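Local coordinates for putative NAD-dependent epimerase/dehydratase (Bacillus halodurans, PDB 3E8X), which binds NADP and probably acts as an NAD(P)-dependent epimerase or dehydratase of the short-chain dehydrogenase/reductase type, though its substrate is unknown, at residues D199-T213 against V220-L234. Sequence-based numbering, arbitrary orientation. Where two conformers were deposited one is given.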
loop_
_atom_site.group_PDB
_atom_site.type_symbol
_atom_site.label_atom_id
_atom_site.label_comp_id
_atom_site.label_asym_id
_atom_site.label_seq_id
_atom_site.Cartn_x
_atom_site.Cartn_y
_atom_site.Cartn_z
ATOM N N ASP A 199 8.647 -25.227 -10.133
ATOM C CA ASP A 199 7.890 -25.854 -9.095
ATOM C C ASP A 199 6.817 -24.937 -8.539
ATOM O O ASP A 199 5.739 -25.411 -8.220
ATOM C CB ASP A 199 8.815 -26.412 -7.998
ATOM C CG ASP A 199 9.601 -27.646 -8.435
ATOM O OD1 ASP A 199 8.993 -28.537 -9.098
ATOM O OD2 ASP A 199 10.826 -27.734 -8.069
ATOM N N VAL A 200 7.077 -23.627 -8.453
ATOM C CA VAL A 200 6.058 -22.638 -8.098
ATOM C C VAL A 200 4.925 -22.730 -9.104
ATOM O O VAL A 200 3.767 -22.742 -8.717
ATOM C CB VAL A 200 6.617 -21.165 -8.068
ATOM C CG1 VAL A 200 5.497 -20.118 -7.789
ATOM C CG2 VAL A 200 7.747 -21.060 -7.066
ATOM N N ALA A 201 5.269 -22.777 -10.399
ATOM C CA ALA A 201 4.260 -22.851 -11.432
ATOM C C ALA A 201 3.395 -24.124 -11.247
ATOM O O ALA A 201 2.180 -24.077 -11.417
ATOM C CB ALA A 201 4.880 -22.760 -12.846
ATOM N N LYS A 202 4.055 -25.249 -10.956
ATOM C CA LYS A 202 3.404 -26.533 -10.716
ATOM C C LYS A 202 2.437 -26.474 -9.528
ATOM O O LYS A 202 1.332 -27.004 -9.590
ATOM C CB LYS A 202 4.459 -27.632 -10.488
ATOM C CG LYS A 202 5.027 -28.221 -11.741
ATOM C CD LYS A 202 6.152 -29.212 -11.437
ATOM C CE LYS A 202 7.045 -29.490 -12.641
ATOM N NZ LYS A 202 6.282 -30.016 -13.794
ATOM N N VAL A 203 2.864 -25.851 -8.443
ATOM C CA VAL A 203 2.022 -25.640 -7.291
ATOM C C VAL A 203 0.749 -24.839 -7.633
ATOM O O VAL A 203 -0.343 -25.249 -7.306
ATOM C CB VAL A 203 2.784 -24.935 -6.149
ATOM C CG1 VAL A 203 1.814 -24.555 -5.015
ATOM C CG2 VAL A 203 3.926 -25.833 -5.627
ATOM N N ILE A 204 0.903 -23.735 -8.345
ATOM C CA ILE A 204 -0.229 -22.890 -8.711
ATOM C C ILE A 204 -1.208 -23.660 -9.554
ATOM O O ILE A 204 -2.389 -23.655 -9.271
ATOM C CB ILE A 204 0.221 -21.604 -9.483
ATOM C CG1 ILE A 204 1.072 -20.726 -8.556
ATOM C CG2 ILE A 204 -1.014 -20.828 -10.097
ATOM C CD1 ILE A 204 1.968 -19.653 -9.249
ATOM N N ALA A 205 -0.718 -24.265 -10.639
ATOM C CA ALA A 205 -1.560 -25.064 -11.552
ATOM C C ALA A 205 -2.281 -26.215 -10.807
ATOM O O ALA A 205 -3.434 -26.541 -11.086
ATOM C CB ALA A 205 -0.725 -25.600 -12.733
ATOM N N GLU A 206 -1.622 -26.794 -9.817
ATOM C CA GLU A 206 -2.200 -27.919 -9.097
ATOM C C GLU A 206 -3.443 -27.479 -8.318
ATOM O O GLU A 206 -4.408 -28.241 -8.206
ATOM C CB GLU A 206 -1.168 -28.540 -8.139
ATOM C CG GLU A 206 -1.609 -29.841 -7.491
ATOM C CD GLU A 206 -1.761 -31.006 -8.474
ATOM O OE1 GLU A 206 -1.247 -30.949 -9.613
ATOM O OE2 GLU A 206 -2.357 -32.007 -8.074
ATOM N N LEU A 207 -3.416 -26.248 -7.795
ATOM C CA LEU A 207 -4.458 -25.809 -6.847
ATOM C C LEU A 207 -5.537 -24.875 -7.429
ATOM O O LEU A 207 -6.532 -24.622 -6.784
ATOM C CB LEU A 207 -3.795 -25.233 -5.563
ATOM C CG LEU A 207 -2.855 -24.003 -5.563
ATOM C CD1 LEU A 207 -3.610 -22.748 -5.926
ATOM C CD2 LEU A 207 -2.278 -23.885 -4.152
ATOM N N VAL A 208 -5.407 -24.473 -8.685
ATOM C CA VAL A 208 -6.311 -23.501 -9.239
ATOM C C VAL A 208 -7.793 -23.950 -9.195
ATOM O O VAL A 208 -8.701 -23.138 -8.928
ATOM C CB VAL A 208 -5.827 -22.978 -10.634
ATOM C CG1 VAL A 208 -6.006 -24.061 -11.683
ATOM C CG2 VAL A 208 -6.575 -21.681 -11.004
ATOM N N ASP A 209 -8.048 -25.233 -9.385
ATOM C CA ASP A 209 -9.397 -25.725 -9.377
ATOM C C ASP A 209 -9.716 -26.488 -8.113
ATOM O O ASP A 209 -10.719 -27.169 -8.087
ATOM C CB ASP A 209 -9.688 -26.624 -10.584
ATOM C CG ASP A 209 -8.731 -27.801 -10.698
ATOM O OD1 ASP A 209 -7.815 -27.976 -9.859
ATOM O OD2 ASP A 209 -8.871 -28.506 -11.686
ATOM N N GLN A 210 -8.888 -26.362 -7.081
ATOM C CA GLN A 210 -9.134 -27.054 -5.814
ATOM C C GLN A 210 -9.853 -26.165 -4.798
ATOM O O GLN A 210 -9.258 -25.277 -4.200
ATOM C CB GLN A 210 -7.824 -27.615 -5.267
ATOM C CG GLN A 210 -7.136 -28.538 -6.266
ATOM C CD GLN A 210 -7.927 -29.804 -6.584
ATOM O OE1 GLN A 210 -8.290 -30.085 -7.744
ATOM N NE2 GLN A 210 -8.209 -30.563 -5.565
ATOM N N GLN A 211 -11.139 -26.460 -4.608
ATOM C CA GLN A 211 -12.047 -25.711 -3.722
ATOM C C GLN A 211 -11.521 -25.711 -2.270
ATOM O O GLN A 211 -11.653 -24.737 -1.562
ATOM C CB GLN A 211 -13.491 -26.279 -3.855
ATOM C CG GLN A 211 -14.552 -25.780 -2.848
ATOM C CD GLN A 211 -16.001 -26.314 -3.118
ATOM O OE1 GLN A 211 -16.366 -27.452 -2.761
ATOM N NE2 GLN A 211 -16.823 -25.465 -3.740
ATOM N N HIS A 212 -10.914 -26.811 -1.838
ATOM C CA HIS A 212 -10.437 -26.922 -0.483
ATOM C C HIS A 212 -9.248 -26.004 -0.230
ATOM O O HIS A 212 -8.807 -25.874 0.904
ATOM C CB HIS A 212 -10.122 -28.375 -0.103
ATOM C CG HIS A 212 -8.802 -28.898 -0.632
ATOM N ND1 HIS A 212 -8.684 -29.532 -1.849
ATOM C CD2 HIS A 212 -7.568 -28.945 -0.069
ATOM C CE1 HIS A 212 -7.420 -29.859 -2.055
ATOM N NE2 HIS A 212 -6.724 -29.534 -0.979
ATOM N N THR A 213 -8.718 -25.361 -1.275
ATOM C CA THR A 213 -7.559 -24.466 -1.076
ATOM C C THR A 213 -8.014 -23.014 -0.941
ATOM O O THR A 213 -7.195 -22.124 -0.640
ATOM C CB THR A 213 -6.465 -24.615 -2.154
ATOM O OG1 THR A 213 -6.943 -24.133 -3.415
ATOM C CG2 THR A 213 -5.939 -26.107 -2.252
ATOM N N VAL A 220 5.907 -21.750 0.579
ATOM C CA VAL A 220 6.322 -22.954 -0.152
ATOM C C VAL A 220 7.801 -22.908 -0.527
ATOM O O VAL A 220 8.272 -21.907 -1.085
ATOM C CB VAL A 220 5.360 -23.278 -1.359
ATOM C CG1 VAL A 220 5.319 -22.168 -2.434
ATOM C CG2 VAL A 220 5.663 -24.703 -1.907
ATOM N N LEU A 221 8.532 -23.979 -0.133
ATOM C CA LEU A 221 9.935 -24.200 -0.465
ATOM C C LEU A 221 10.077 -25.513 -1.228
ATOM O O LEU A 221 9.146 -26.324 -1.254
ATOM C CB LEU A 221 10.786 -24.240 0.826
ATOM C CG LEU A 221 10.687 -22.992 1.750
ATOM C CD1 LEU A 221 11.466 -23.162 3.051
ATOM C CD2 LEU A 221 11.099 -21.711 1.006
ATOM N N ASN A 222 11.223 -25.749 -1.881
ATOM C CA ASN A 222 11.500 -27.126 -2.339
ATOM C C ASN A 222 11.744 -27.950 -1.095
ATOM O O ASN A 222 12.223 -27.454 -0.089
ATOM C CB ASN A 222 12.688 -27.257 -3.330
ATOM C CG ASN A 222 12.299 -26.964 -4.804
ATOM O OD1 ASN A 222 12.883 -26.082 -5.400
ATOM N ND2 ASN A 222 11.346 -27.729 -5.390
ATOM N N GLY A 223 11.408 -29.224 -1.187
ATOM C CA GLY A 223 11.455 -30.156 -0.055
ATOM C C GLY A 223 11.278 -31.584 -0.562
ATOM O O GLY A 223 11.753 -31.923 -1.664
ATOM N N ASP A 224 10.531 -32.388 0.177
ATOM C CA ASP A 224 10.485 -33.816 -0.075
ATOM C C ASP A 224 9.136 -34.409 -0.441
ATOM O O ASP A 224 9.050 -35.584 -0.764
ATOM C CB ASP A 224 11.032 -34.516 1.152
ATOM C CG ASP A 224 12.541 -34.314 1.300
ATOM O OD1 ASP A 224 13.259 -34.183 0.263
ATOM O OD2 ASP A 224 13.019 -34.278 2.456
ATOM N N THR A 225 8.084 -33.613 -0.402
ATOM C CA THR A 225 6.765 -34.124 -0.594
ATOM C C THR A 225 6.305 -33.792 -2.014
ATOM O O THR A 225 6.368 -32.648 -2.444
ATOM C CB THR A 225 5.776 -33.521 0.406
ATOM O OG1 THR A 225 6.317 -33.594 1.723
ATOM C CG2 THR A 225 4.418 -34.205 0.329
ATOM N N PRO A 226 5.817 -34.803 -2.743
ATOM C CA PRO A 226 5.264 -34.517 -4.064
ATOM C C PRO A 226 4.165 -33.436 -4.045
ATOM O O PRO A 226 3.314 -33.447 -3.178
ATOM C CB PRO A 226 4.737 -35.884 -4.518
ATOM C CG PRO A 226 5.624 -36.881 -3.803
ATOM C CD PRO A 226 5.808 -36.252 -2.437
ATOM N N ILE A 227 4.193 -32.538 -5.027
ATOM C CA ILE A 227 3.294 -31.393 -5.114
ATOM C C ILE A 227 1.785 -31.755 -5.047
ATOM O O ILE A 227 1.030 -31.082 -4.402
ATOM C CB ILE A 227 3.612 -30.530 -6.415
ATOM C CG1 ILE A 227 4.933 -29.757 -6.232
ATOM C CG2 ILE A 227 2.423 -29.571 -6.755
ATOM C CD1 ILE A 227 5.611 -29.271 -7.509
ATOM N N ALA A 228 1.354 -32.809 -5.727
ATOM C CA ALA A 228 -0.042 -33.269 -5.687
ATOM C C ALA A 228 -0.482 -33.597 -4.256
ATOM O O ALA A 228 -1.547 -33.194 -3.836
ATOM C CB ALA A 228 -0.257 -34.486 -6.604
ATOM N N LYS A 229 0.368 -34.307 -3.524
ATOM C CA LYS A 229 0.092 -34.678 -2.146
ATOM C C LYS A 229 0.077 -33.478 -1.182
ATOM O O LYS A 229 -0.756 -33.395 -0.270
ATOM C CB LYS A 229 1.072 -35.761 -1.705
ATOM C CG LYS A 229 0.905 -36.196 -0.296
ATOM C CD LYS A 229 1.807 -37.367 0.024
ATOM C CE LYS A 229 1.745 -37.702 1.461
ATOM N NZ LYS A 229 2.822 -38.639 1.798
ATOM N N VAL A 230 0.988 -32.533 -1.379
ATOM C CA VAL A 230 1.009 -31.318 -0.566
ATOM C C VAL A 230 -0.315 -30.571 -0.725
ATOM O O VAL A 230 -0.880 -30.095 0.258
ATOM C CB VAL A 230 2.254 -30.411 -0.924
ATOM C CG1 VAL A 230 2.026 -29.047 -0.540
ATOM C CG2 VAL A 230 3.572 -30.940 -0.233
ATOM N N VAL A 231 -0.814 -30.484 -1.970
ATOM C CA VAL A 231 -2.021 -29.729 -2.275
ATOM C C VAL A 231 -3.248 -30.425 -1.721
ATOM O O VAL A 231 -4.153 -29.750 -1.263
ATOM C CB VAL A 231 -2.168 -29.371 -3.812
ATOM C CG1 VAL A 231 -3.581 -28.821 -4.145
ATOM C CG2 VAL A 231 -1.074 -28.323 -4.255
ATOM N N GLU A 232 -3.273 -31.769 -1.757
ATOM C CA GLU A 232 -4.317 -32.586 -1.127
ATOM C C GLU A 232 -4.511 -32.297 0.335
ATOM O O GLU A 232 -5.616 -32.393 0.833
ATOM C CB GLU A 232 -3.994 -34.066 -1.251
ATOM C CG GLU A 232 -4.223 -34.603 -2.660
ATOM C CD GLU A 232 -3.542 -35.954 -2.949
ATOM O OE1 GLU A 232 -2.949 -36.607 -2.037
ATOM O OE2 GLU A 232 -3.609 -36.347 -4.137
ATOM N N GLN A 233 -3.425 -31.932 1.014
ATOM C CA GLN A 233 -3.428 -31.774 2.466
ATOM C C GLN A 233 -3.501 -30.341 2.912
ATOM O O GLN A 233 -3.561 -30.079 4.082
ATOM C CB GLN A 233 -2.207 -32.473 3.026
ATOM C CG GLN A 233 -2.269 -33.966 2.729
ATOM C CD GLN A 233 -1.219 -34.759 3.396
ATOM O OE1 GLN A 233 -0.702 -34.371 4.454
ATOM N NE2 GLN A 233 -0.940 -35.924 2.848
ATOM N N LEU A 234 -3.544 -29.414 1.964
ATOM C CA LEU A 234 -3.656 -27.995 2.301
ATOM C C LEU A 234 -5.045 -27.770 2.856
ATOM O O LEU A 234 -5.123 -26.945 3.720
ATOM C CB LEU A 234 -3.418 -27.091 1.095
ATOM C CG LEU A 234 -2.035 -26.748 0.541
ATOM C CD1 LEU A 234 -2.354 -25.943 -0.709
ATOM C CD2 LEU A 234 -1.150 -25.968 1.492
HETATM O O HOH W 1 -3.500 -32.369 -5.612
#
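Ile227 enters helix 199-207 as a knob into a hole, seated among Asp199, Lys202, Val203 and Glu206. Its CD1 lies 3.6 Å from Lys202 CB and its CG1 meets Val203 CG2, the two side chains crossing at about a right angle; the other branch, CG2, lies against Glu206 CB, so isoleucine's two branches reach different walls of the hole. Val203 CG2 also touches Val220 CG2. One turn on, Val231 CG2 rests 3.6 Å from Glu206 CG, and its CG1 meets Leu207 CB. Leu234 CD1 ends the apolar seam between Leu207 CD2 and Thr213 CG2. The axes of helix 199-207 and helix 227-232 approach to 9.7 Å and cross at -48°.

Polar bonds hold both ends. Asn222 ND2 donates to Asp199 OD2 (2.7 Å, 165°) from above the carboxylate plane. An amide suits this buried place, since OD1 also accepts from Thr196 N. His212, its ring swung between backbone N and carbonyl carbon (chi1 78°), directs NE2 in the ring plane to Val231 O at 2.6 Å. With an alanine in its place, that carbonyl would probably lose its imidazole donor near the helix end. Glu206 OE2 shares a water with Ala228 O, while OE1 forms a salt bridge to Lys44.

The contact lays helix 227-232 against helix 197-207 of the Rossmann-type fold; Val220 ties that helix to strand 216-223, and its other residues pack on helix 32-43 and strand 125-129.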